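Local coordinates for protein acyl-CoA dehydrogenase (Geobacillus kaustophilus, PDB 2PG0) that binds FAD and probably catalyses the alpha-beta dehydrogenation of acyl chains carried as thioesters, as members of the acyl-CoA dehydrogenase family do, at residues A[126-131]-A[156-161]; A[165-170]-A[199-204]; A[172-177]-A[188-193]. One frame throughout, in Å; residues are numbered along the deposited sequence.

Contact 1 of 3, residues A[126-131]-A[156-161]; sequences AIAMTE and GQKTFI. With FAD (flavin-adenine dinucleotide), chain C.
K158 NZ is gripped by two groups of segment 126-131: the carbonyl of M129, with NZ 2.8 Å from M129 O, and the carboxylate of E131, a salt bridge of 2.8 Å from NZ to OE2. E131 offers its anti lone pair, the one away from OE1, and OE2 also bonds T143. A third bond, to A173 O of the neighbouring strand, completes the hold on the buried ammonium. K158 CG lies anti to the carbonyl carbon (chi1 -64°), against A128 CB at 3.7 Å; the bend at chi2 then turns the straight tail toward M129 O and E131. Beside it, T159 N donates to T130 O at 2.8 Å, and the two threonine methyls meet, CG2 to CG2, at 3.6 Å. I161 CD1 packs on A128 CB at 3.7 Å. In the same loop, the flavin O2 accepts from the backbone N of M129 and from that of T130, while I127 O accepts from flavin N3. T130 OG1 donates to flavin N1 at 2.8 Å. T130 CG2 lies at the edge of the F160 ring, which meets Y347 of the second subunit edge-to-face. This is the flavin pyrimidine site in the beta domain of the acyl-CoA dehydrogenase fold.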
loop_
_atom_site.group_PDB
_atom_site.type_symbol
_atom_site.label_atom_id
_atom_site.label_comp_id
_atom_site.label_asym_id
_atom_site.label_seq_id
_atom_site.Cartn_x
_atom_site.Cartn_y
_atom_site.Cartn_z
ATOM N N ALA A 126 -19.785 32.923 -1.326
ATOM C CA ALA A 126 -19.195 31.841 -2.106
ATOM C C ALA A 126 -17.973 32.380 -2.835
ATOM O O ALA A 126 -17.803 33.593 -2.978
ATOM C CB ALA A 126 -20.194 31.299 -3.098
ATOM N N ILE A 127 -17.113 31.472 -3.280
ATOM C CA ILE A 127 -15.957 31.860 -4.079
ATOM C C ILE A 127 -15.932 31.041 -5.373
ATOM O O ILE A 127 -16.131 29.817 -5.344
ATOM C CB ILE A 127 -14.638 31.777 -3.263
ATOM C CG1 ILE A 127 -13.464 32.335 -4.079
ATOM C CG2 ILE A 127 -14.390 30.346 -2.715
ATOM C CD1 ILE A 127 -12.317 32.848 -3.234
ATOM N N ALA A 128 -15.729 31.730 -6.498
ATOM C CA ALA A 128 -15.818 31.102 -7.812
ATOM C C ALA A 128 -14.535 31.284 -8.613
ATOM O O ALA A 128 -14.273 32.358 -9.171
ATOM C CB ALA A 128 -17.034 31.617 -8.590
ATOM N N MET A 129 -13.743 30.214 -8.634
ATOM C CA MET A 129 -12.458 30.161 -9.330
ATOM C C MET A 129 -12.630 29.214 -10.528
ATOM O O MET A 129 -12.464 29.608 -11.686
ATOM C CB MET A 129 -11.355 29.596 -8.407
ATOM C CG MET A 129 -10.963 30.414 -7.154
ATOM S SD MET A 129 -9.799 29.525 -6.052
ATOM C CE MET A 129 -10.894 29.098 -4.704
ATOM N N THR A 130 -13.011 27.975 -10.221
ATOM C CA THR A 130 -13.053 26.861 -11.176
ATOM C C THR A 130 -14.017 27.066 -12.347
ATOM O O THR A 130 -15.141 27.546 -12.175
ATOM C CB THR A 130 -13.392 25.546 -10.428
ATOM O OG1 THR A 130 -12.494 25.406 -9.319
ATOM C CG2 THR A 130 -13.258 24.326 -11.339
ATOM N N GLU A 131 -13.559 26.679 -13.539
ATOM C CA GLU A 131 -14.336 26.779 -14.767
ATOM C C GLU A 131 -14.388 25.412 -15.468
ATOM O O GLU A 131 -13.584 24.534 -15.149
ATOM C CB GLU A 131 -13.709 27.831 -15.689
ATOM C CG GLU A 131 -13.589 29.217 -15.046
ATOM C CD GLU A 131 -13.117 30.281 -16.011
ATOM O OE1 GLU A 131 -12.732 29.933 -17.147
ATOM O OE2 GLU A 131 -13.111 31.475 -15.627
ATOM N N GLY A 156 -18.622 34.508 -18.803
ATOM C CA GLY A 156 -17.936 33.279 -18.429
ATOM C C GLY A 156 -18.817 32.322 -17.666
ATOM O O GLY A 156 -20.011 32.558 -17.492
ATOM N N GLN A 157 -18.213 31.226 -17.226
ATOM C CA GLN A 157 -18.927 30.175 -16.529
ATOM C C GLN A 157 -18.013 29.647 -15.439
ATOM O O GLN A 157 -16.809 29.463 -15.650
ATOM C CB GLN A 157 -19.321 29.063 -17.506
ATOM C CG GLN A 157 -20.102 27.902 -16.897
ATOM C CD GLN A 157 -20.547 26.881 -17.938
ATOM O OE1 GLN A 157 -20.662 27.198 -19.120
ATOM N NE2 GLN A 157 -20.818 25.659 -17.495
ATOM N N LYS A 158 -18.596 29.450 -14.261
ATOM C CA LYS A 158 -17.891 28.888 -13.122
ATOM C C LYS A 158 -18.588 27.601 -12.732
ATOM O O LYS A 158 -19.799 27.477 -12.885
ATOM C CB LYS A 158 -17.871 29.878 -11.951
ATOM C CG LYS A 158 -17.108 31.175 -12.237
ATOM C CD LYS A 158 -15.619 30.921 -12.378
ATOM C CE LYS A 158 -14.840 32.200 -12.580
ATOM N NZ LYS A 158 -13.416 31.903 -12.920
ATOM N N THR A 159 -17.823 26.638 -12.231
ATOM C CA THR A 159 -18.359 25.302 -12.025
ATOM C C THR A 159 -18.003 24.776 -10.632
ATOM O O THR A 159 -17.005 25.198 -10.044
ATOM C CB THR A 159 -17.869 24.342 -13.140
ATOM O OG1 THR A 159 -18.502 23.059 -13.009
ATOM C CG2 THR A 159 -16.380 24.173 -13.066
ATOM N N PHE A 160 -18.840 23.870 -10.125
ATOM C CA PHE A 160 -18.679 23.270 -8.790
ATOM C C PHE A 160 -18.684 24.289 -7.638
ATOM O O PHE A 160 -17.919 24.144 -6.681
ATOM C CB PHE A 160 -17.378 22.458 -8.684
ATOM C CG PHE A 160 -17.151 21.476 -9.796
ATOM C CD1 PHE A 160 -18.077 20.480 -10.076
ATOM C CD2 PHE A 160 -15.963 21.516 -10.524
ATOM C CE1 PHE A 160 -17.845 19.555 -11.103
ATOM C CE2 PHE A 160 -15.723 20.597 -11.544
ATOM C CZ PHE A 160 -16.660 19.616 -11.829
ATOM N N ILE A 161 -19.543 25.299 -7.696
ATOM C CA ILE A 161 -19.475 26.366 -6.694
ATOM C C ILE A 161 -20.250 26.001 -5.419
ATOM O O ILE A 161 -21.470 25.832 -5.444
ATOM C CB ILE A 161 -19.932 27.743 -7.276
ATOM C CG1 ILE A 161 -19.080 28.120 -8.502
ATOM C CG2 ILE A 161 -19.900 28.852 -6.186
ATOM C CD1 ILE A 161 -17.553 27.926 -8.341
HETATM P PA FAD C . -8.570 18.939 -13.440
HETATM O O1A FAD C . -9.088 18.887 -14.846
HETATM O O2A FAD C . -7.792 20.193 -13.130
HETATM O O5B FAD C . -7.664 17.630 -13.156
HETATM C C5B FAD C . -8.175 16.332 -13.418
HETATM C C4B FAD C . -7.176 15.309 -12.874
HETATM O O4B FAD C . -5.925 15.507 -13.515
HETATM C C3B FAD C . -6.945 15.510 -11.377
HETATM O O3B FAD C . -6.765 14.270 -10.729
HETATM C C2B FAD C . -5.640 16.268 -11.320
HETATM O O2B FAD C . -4.948 16.102 -10.096
HETATM C C1B FAD C . -4.916 15.683 -12.532
HETATM N N9A FAD C . -3.834 16.584 -12.968
HETATM C C8A FAD C . -3.959 17.832 -13.530
HETATM N N7A FAD C . -2.721 18.323 -13.755
HETATM C C5A FAD C . -1.813 17.409 -13.344
HETATM C C6A FAD C . -0.423 17.402 -13.344
HETATM N N6A FAD C . 0.251 18.499 -13.704
HETATM N N1A FAD C . 0.247 16.305 -12.841
HETATM C C2A FAD C . -0.446 15.214 -12.347
HETATM N N3A FAD C . -1.831 15.219 -12.360
HETATM C C4A FAD C . -2.500 16.306 -12.845
HETATM N N1 FAD C . -14.108 25.415 -7.087
HETATM C C2 FAD C . -14.243 26.742 -6.721
HETATM O O2 FAD C . -13.596 27.607 -7.316
HETATM N N3 FAD C . -15.115 27.098 -5.701
HETATM C C4 FAD C . -15.850 26.128 -5.048
HETATM O O4 FAD C . -16.631 26.455 -4.152
HETATM C C4X FAD C . -15.702 24.784 -5.409
HETATM N N5 FAD C . -16.431 23.800 -4.760
HETATM C C5X FAD C . -16.314 22.473 -5.131
HETATM C C6 FAD C . -17.078 21.515 -4.475
HETATM C C7 FAD C . -16.964 20.175 -4.835
HETATM C C7M FAD C . -17.802 19.177 -4.087
HETATM C C8 FAD C . -16.079 19.799 -5.864
HETATM C C8M FAD C . -15.905 18.373 -6.306
HETATM C C9 FAD C . -15.325 20.762 -6.522
HETATM C C9A FAD C . -15.430 22.108 -6.158
HETATM N N10 FAD C . -14.672 23.090 -6.799
HETATM C C10 FAD C . -14.825 24.426 -6.439
HETATM C "C1'" FAD C . -13.645 22.739 -7.855
HETATM C "C2'" FAD C . -12.407 21.960 -7.379
HETATM O "O2'" FAD C . -11.467 22.762 -6.693
HETATM C "C3'" FAD C . -11.759 21.355 -8.620
HETATM O "O3'" FAD C . -12.552 20.246 -8.987
HETATM C "C4'" FAD C . -10.296 20.923 -8.436
HETATM O "O4'" FAD C . -9.434 22.032 -8.258
HETATM C "C5'" FAD C . -9.790 20.096 -9.619
HETATM O "O5'" FAD C . -10.045 20.756 -10.846
HETATM P P FAD C . -10.794 19.954 -12.020
HETATM O O1P FAD C . -12.068 19.336 -11.501
HETATM O O2P FAD C . -11.045 20.874 -13.182
HETATM O O3P FAD C . -9.798 18.743 -12.415
HETATM O O HOH W 1 -15.567 30.603 -18.541
#

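Contact 2 of 3, residues A[165-170]-A[199-204]; sequences IHADLI and FTRGRK
Segments 165-170 and 199-204 are not paired as strands: their backbones stay apart, 7.1 Å between the CA atoms of I165 and R201 and 10.8 Å between those of I170 and F199, and side chains bridge them. In the beta domain of the acyl-CoA dehydrogenase fold, strand 199-201 of the antiparallel sheet here faces the start of strand 169-175 of the mixed sheet. R201 does most of the bridging. Its chain bends at chi3 (105°), which turns the guanidinium in toward the backbone of 165-167, its edge pointing at A167 O. The modelled 2.4 Å from R201 NH2 to A167 O is too short to be taken at face value; NH1 adds a weak bond to the same oxygen. A167 CB lies in the guanidinium plane, beyond NH2, while I165 O sits over one face. NE is held by G164 O, just before the segment, which helps fix the rotation of the group. F199 CZ lies over the face opposite I165 O, 3.6 Å above the plane and offset toward the rim. At the two ends of the contact, I165 CD1 approaches G202 O at 3.5 Å, and I170 CD1 touches F199 CZ at 3.6 Å.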
loop_
_atom_site.group_PDB
_atom_site.type_symbol
_atom_site.label_atom_id
_atom_site.label_comp_id
_atom_site.label_asym_id
_atom_site.label_seq_id
_atom_site.Cartn_x
_atom_site.Cartn_y
_atom_site.Cartn_z
ATOM N N ILE A 165 -26.306 27.984 -4.777
ATOM C CA ILE A 165 -27.695 28.455 -4.790
ATOM C C ILE A 165 -27.938 29.559 -3.752
ATOM O O ILE A 165 -28.512 30.597 -4.082
ATOM C CB ILE A 165 -28.715 27.289 -4.629
ATOM C CG1 ILE A 165 -28.519 26.230 -5.726
ATOM C CG2 ILE A 165 -30.178 27.808 -4.602
ATOM C CD1 ILE A 165 -28.543 26.771 -7.164
ATOM N N HIS A 166 -27.485 29.346 -2.515
ATOM C CA HIS A 166 -27.752 30.304 -1.433
ATOM C C HIS A 166 -26.973 31.615 -1.528
ATOM O O HIS A 166 -27.446 32.649 -1.052
ATOM C CB HIS A 166 -27.481 29.682 -0.056
ATOM C CG HIS A 166 -28.604 28.850 0.476
ATOM N ND1 HIS A 166 -29.930 29.114 0.201
ATOM C CD2 HIS A 166 -28.597 27.773 1.299
ATOM C CE1 HIS A 166 -30.689 28.220 0.813
ATOM N NE2 HIS A 166 -29.904 27.399 1.490
ATOM N N ALA A 167 -25.779 31.573 -2.124
ATOM C CA ALA A 167 -24.850 32.702 -2.051
ATOM C C ALA A 167 -25.431 34.009 -2.594
ATOM O O ALA A 167 -25.981 34.055 -3.700
ATOM C CB ALA A 167 -23.533 32.372 -2.742
ATOM N N ASP A 168 -25.307 35.055 -1.785
ATOM C CA ASP A 168 -25.769 36.402 -2.117
ATOM C C ASP A 168 -24.609 37.287 -2.552
ATOM O O ASP A 168 -24.811 38.315 -3.212
ATOM C CB ASP A 168 -26.440 37.023 -0.890
ATOM C CG ASP A 168 -27.483 36.116 -0.281
ATOM O OD1 ASP A 168 -28.549 35.937 -0.908
ATOM O OD2 ASP A 168 -27.231 35.579 0.823
ATOM N N LEU A 169 -23.405 36.897 -2.143
ATOM C CA LEU A 169 -22.163 37.568 -2.504
ATOM C C LEU A 169 -21.206 36.511 -3.035
ATOM O O LEU A 169 -20.886 35.563 -2.326
ATOM C CB LEU A 169 -21.518 38.222 -1.278
ATOM C CG LEU A 169 -22.118 39.459 -0.610
ATOM C CD1 LEU A 169 -21.134 39.951 0.441
ATOM C CD2 LEU A 169 -22.407 40.566 -1.619
ATOM N N ILE A 170 -20.750 36.664 -4.271
ATOM C CA ILE A 170 -19.820 35.686 -4.836
ATOM C C ILE A 170 -18.510 36.381 -5.214
ATOM O O ILE A 170 -18.508 37.315 -6.014
ATOM C CB ILE A 170 -20.438 34.913 -6.049
ATOM C CG1 ILE A 170 -21.785 34.268 -5.686
ATOM C CG2 ILE A 170 -19.482 33.833 -6.550
ATOM C CD1 ILE A 170 -23.008 35.182 -5.900
ATOM N N PHE A 199 -26.413 37.585 -14.596
ATOM C CA PHE A 199 -25.894 36.558 -13.698
ATOM C C PHE A 199 -27.000 35.556 -13.401
ATOM O O PHE A 199 -28.041 35.913 -12.845
ATOM C CB PHE A 199 -25.364 37.221 -12.412
ATOM C CG PHE A 199 -25.088 36.265 -11.269
ATOM C CD1 PHE A 199 -24.388 35.074 -11.471
ATOM C CD2 PHE A 199 -25.493 36.589 -9.973
ATOM C CE1 PHE A 199 -24.127 34.204 -10.399
ATOM C CE2 PHE A 199 -25.229 35.733 -8.899
ATOM C CZ PHE A 199 -24.552 34.536 -9.118
ATOM N N THR A 200 -26.785 34.307 -13.806
ATOM C CA THR A 200 -27.729 33.236 -13.517
ATOM C C THR A 200 -27.009 32.046 -12.888
ATOM O O THR A 200 -25.777 31.999 -12.841
ATOM C CB THR A 200 -28.510 32.769 -14.772
ATOM O OG1 THR A 200 -27.593 32.260 -15.750
ATOM C CG2 THR A 200 -29.328 33.918 -15.367
ATOM N N ARG A 201 -27.795 31.091 -12.400
ATOM C CA ARG A 201 -27.249 29.928 -11.722
ATOM C C ARG A 201 -27.848 28.660 -12.325
ATOM O O ARG A 201 -28.980 28.665 -12.822
ATOM C CB ARG A 201 -27.525 30.034 -10.215
ATOM C CG ARG A 201 -27.119 31.399 -9.639
ATOM C CD ARG A 201 -27.922 31.805 -8.419
ATOM N NE ARG A 201 -27.115 31.658 -7.223
ATOM C CZ ARG A 201 -26.757 32.643 -6.403
ATOM N NH1 ARG A 201 -27.155 33.903 -6.589
ATOM N NH2 ARG A 201 -26.004 32.341 -5.365
ATOM N N GLY A 202 -27.076 27.578 -12.306
ATOM C CA GLY A 202 -27.576 26.305 -12.794
ATOM C C GLY A 202 -28.416 25.615 -11.738
ATOM O O GLY A 202 -28.451 26.045 -10.579
ATOM N N ARG A 203 -29.108 24.556 -12.149
ATOM C CA ARG A 203 -29.788 23.657 -11.219
ATOM C C ARG A 203 -28.734 23.015 -10.310
ATOM O O ARG A 203 -27.583 22.835 -10.726
ATOM C CB ARG A 203 -30.575 22.579 -11.983
ATOM C CG ARG A 203 -29.746 21.749 -12.981
ATOM C CD ARG A 203 -30.446 20.430 -13.359
ATOM N NE ARG A 203 -29.538 19.478 -14.014
ATOM C CZ ARG A 203 -29.733 18.930 -15.216
ATOM N NH1 ARG A 203 -30.817 19.224 -15.933
ATOM N NH2 ARG A 203 -28.837 18.075 -15.705
ATOM N N LYS A 204 -29.107 22.680 -9.075
ATOM C CA LYS A 204 -28.135 22.064 -8.170
ATOM C C LYS A 204 -27.575 20.780 -8.788
ATOM O O LYS A 204 -28.313 19.976 -9.360
ATOM C CB LYS A 204 -28.701 21.822 -6.763
ATOM C CG LYS A 204 -29.977 21.010 -6.710
ATOM C CD LYS A 204 -30.611 21.040 -5.306
ATOM C CE LYS A 204 -31.542 22.235 -5.127
ATOM N NZ LYS A 204 -32.542 21.951 -4.070
#

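Contact 3 of 3, residues A[172-177]-A[188-193]; sequences VACKTD and SLLVVE
T176 and S188 bring their hydroxyls together where the hairpin of strands 169-175 and 187-193 opens toward its loop, OG1 and OG being 2.7 Å apart in a hydrogen bond that either could donate. T176 OG1 stands between its backbone N and carbonyl carbon (chi1 43°), which aims the hydroxyl across at S188 and leaves the methyl CG2 alongside, 3.6 Å from S188 OG. S188 OG in turn accepts from G235 N, which gives this oxygen of a buried residue two partners. With an alanine in place of T176, S188 OG would probably be left with one partner fewer, and a gap would open where the hydroxyl and methyl had lain.

Further along, C174, V172, L190 and V192 point to the same face as S188. C174 SG, in the position between backbone N and carbonyl carbon (chi1 50°), reaches across to L190 CB at 4.1 Å. V172 and V192 meet obliquely through their CG2 methyls, 3.7 Å apart. On the other face, A173 and L189 form a non-hydrogen-bonded pair, with L189 CD2 lying 3.9 Å from A173 CB.

Hydrogen-bonded pairs V172-L190 and C174-S188 flank it, each bonded in both directions, with C174 N to S188 O at 3.0 Å and S188 N to C174 O at 2.9 Å. The N-to-C directions of the two strand segments lie 129° apart, well short of straight antiparallel.

Strand 169-175 is flanked on its other side by strand 125-128, parallel to it, and strand 187-193 by the short strand 230-231. Strand 151-161 packs against the V172 face, through K158 on V172 and through Y152 and V154 on L190, while A145 of strand 144-148 touches C174 and T176.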
loop_
_atom_site.group_PDB
_atom_site.type_symbol
_atom_site.label_atom_id
_atom_site.label_comp_id
_atom_site.label_asym_id
_atom_site.label_seq_id
_atom_site.Cartn_x
_atom_site.Cartn_y
_atom_site.Cartn_z
ATOM N N VAL A 172 -15.604 36.434 -7.394
ATOM C CA VAL A 172 -15.366 35.838 -8.716
ATOM C C VAL A 172 -13.971 36.167 -9.265
ATOM O O VAL A 172 -13.598 37.337 -9.371
ATOM C CB VAL A 172 -16.463 36.251 -9.741
ATOM C CG1 VAL A 172 -16.219 35.602 -11.108
ATOM C CG2 VAL A 172 -17.853 35.876 -9.218
ATOM N N ALA A 173 -13.212 35.125 -9.607
ATOM C CA ALA A 173 -11.913 35.302 -10.263
ATOM C C ALA A 173 -12.143 35.420 -11.765
ATOM O O ALA A 173 -12.723 34.530 -12.385
ATOM C CB ALA A 173 -10.971 34.135 -9.943
ATOM N N CYS A 174 -11.705 36.531 -12.347
ATOM C CA CYS A 174 -11.937 36.782 -13.768
ATOM C C CYS A 174 -10.747 37.486 -14.403
ATOM O O CYS A 174 -9.912 38.054 -13.706
ATOM C CB CYS A 174 -13.202 37.615 -13.957
ATOM S SG CYS A 174 -13.231 39.062 -12.907
ATOM N N LYS A 175 -10.663 37.431 -15.729
ATOM C CA LYS A 175 -9.580 38.101 -16.430
ATOM C C LYS A 175 -10.003 39.502 -16.866
ATOM O O LYS A 175 -10.798 39.665 -17.792
ATOM C CB LYS A 175 -9.079 37.262 -17.611
ATOM C CG LYS A 175 -8.325 35.997 -17.188
ATOM C CD LYS A 175 -7.241 35.629 -18.195
ATOM C CE LYS A 175 -6.550 34.314 -17.838
ATOM N NZ LYS A 175 -5.837 34.392 -16.538
ATOM N N THR A 176 -9.489 40.503 -16.157
ATOM C CA THR A 176 -9.687 41.906 -16.532
ATOM C C THR A 176 -8.749 42.318 -17.677
ATOM O O THR A 176 -8.998 43.305 -18.374
ATOM C CB THR A 176 -9.505 42.853 -15.330
ATOM O OG1 THR A 176 -8.360 42.451 -14.567
ATOM C CG2 THR A 176 -10.745 42.826 -14.441
ATOM N N ASP A 177 -7.676 41.550 -17.860
ATOM C CA ASP A 177 -6.794 41.688 -19.016
ATOM C C ASP A 177 -6.383 40.298 -19.510
ATOM O O ASP A 177 -5.423 39.719 -19.000
ATOM C CB ASP A 177 -5.566 42.538 -18.671
ATOM C CG ASP A 177 -4.630 42.751 -19.867
ATOM O OD1 ASP A 177 -4.985 42.387 -21.017
ATOM O OD2 ASP A 177 -3.525 43.290 -19.647
ATOM N N SER A 188 -8.262 39.275 -11.678
ATOM C CA SER A 188 -8.767 40.151 -10.634
ATOM C C SER A 188 -9.889 39.463 -9.882
ATOM O O SER A 188 -10.519 38.544 -10.407
ATOM C CB SER A 188 -9.297 41.444 -11.247
ATOM O OG SER A 188 -8.261 42.150 -11.904
ATOM N N LEU A 189 -10.138 39.911 -8.657
ATOM C CA LEU A 189 -11.281 39.431 -7.886
ATOM C C LEU A 189 -12.393 40.472 -7.905
ATOM O O LEU A 189 -12.166 41.640 -7.613
ATOM C CB LEU A 189 -10.881 39.064 -6.451
ATOM C CG LEU A 189 -9.787 37.998 -6.295
ATOM C CD1 LEU A 189 -9.574 37.651 -4.826
ATOM C CD2 LEU A 189 -10.088 36.741 -7.121
ATOM N N LEU A 190 -13.589 40.032 -8.273
ATOM C CA LEU A 190 -14.739 40.911 -8.391
ATOM C C LEU A 190 -15.913 40.315 -7.612
ATOM O O LEU A 190 -16.273 39.155 -7.813
ATOM C CB LEU A 190 -15.084 41.091 -9.874
ATOM C CG LEU A 190 -16.189 42.040 -10.338
ATOM C CD1 LEU A 190 -15.887 43.487 -9.960
ATOM C CD2 LEU A 190 -16.357 41.915 -11.839
ATOM N N VAL A 191 -16.493 41.101 -6.710
ATOM C CA VAL A 191 -17.648 40.639 -5.935
ATOM C C VAL A 191 -18.925 40.771 -6.765
ATOM O O VAL A 191 -19.265 41.866 -7.231
ATOM C CB VAL A 191 -17.784 41.409 -4.588
ATOM C CG1 VAL A 191 -19.049 40.985 -3.844
ATOM C CG2 VAL A 191 -16.548 41.203 -3.726
ATOM N N VAL A 192 -19.626 39.659 -6.960
ATOM C CA VAL A 192 -20.882 39.674 -7.706
ATOM C C VAL A 192 -22.042 39.451 -6.745
ATOM O O VAL A 192 -22.075 38.466 -6.009
ATOM C CB VAL A 192 -20.901 38.638 -8.857
ATOM C CG1 VAL A 192 -22.264 38.620 -9.560
ATOM C CG2 VAL A 192 -19.797 38.950 -9.865
ATOM N N GLU A 193 -22.991 40.381 -6.757
ATOM C CA GLU A 193 -24.121 40.333 -5.836
ATOM C C GLU A 193 -25.318 39.630 -6.466
ATOM O O GLU A 193 -25.453 39.594 -7.687
ATOM C CB GLU A 193 -24.486 41.751 -5.381
ATOM C CG GLU A 193 -23.384 42.430 -4.587
ATOM C CD GLU A 193 -23.721 43.856 -4.190
ATOM O OE1 GLU A 193 -23.890 44.702 -5.094
ATOM O OE2 GLU A 193 -23.803 44.130 -2.969
#

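Overall arrangement
Strand 169-175 ties the three contacts together. Contact 1 meets it along its edge: A126 N lies 3.0 Å from L169 O, and A128 O 3.0 Å from A173 N. K158 CE of contact 1 also packs on V172 CG1 of contact 3 at 4.0 Å. Contact 2 takes the start of the strand and contact 3 its later part, joined where I170 O meets V192 N at 2.8 Å; F199 CD2 packs on V192 CG1. The centre of contact 1 is about 10 Å from that of contact 2. Contact 1 alone bonds the flavin; the side chains of I170 and A173 lie about 8 Å from FAD and next to those of the FAD-binding I127 and M129.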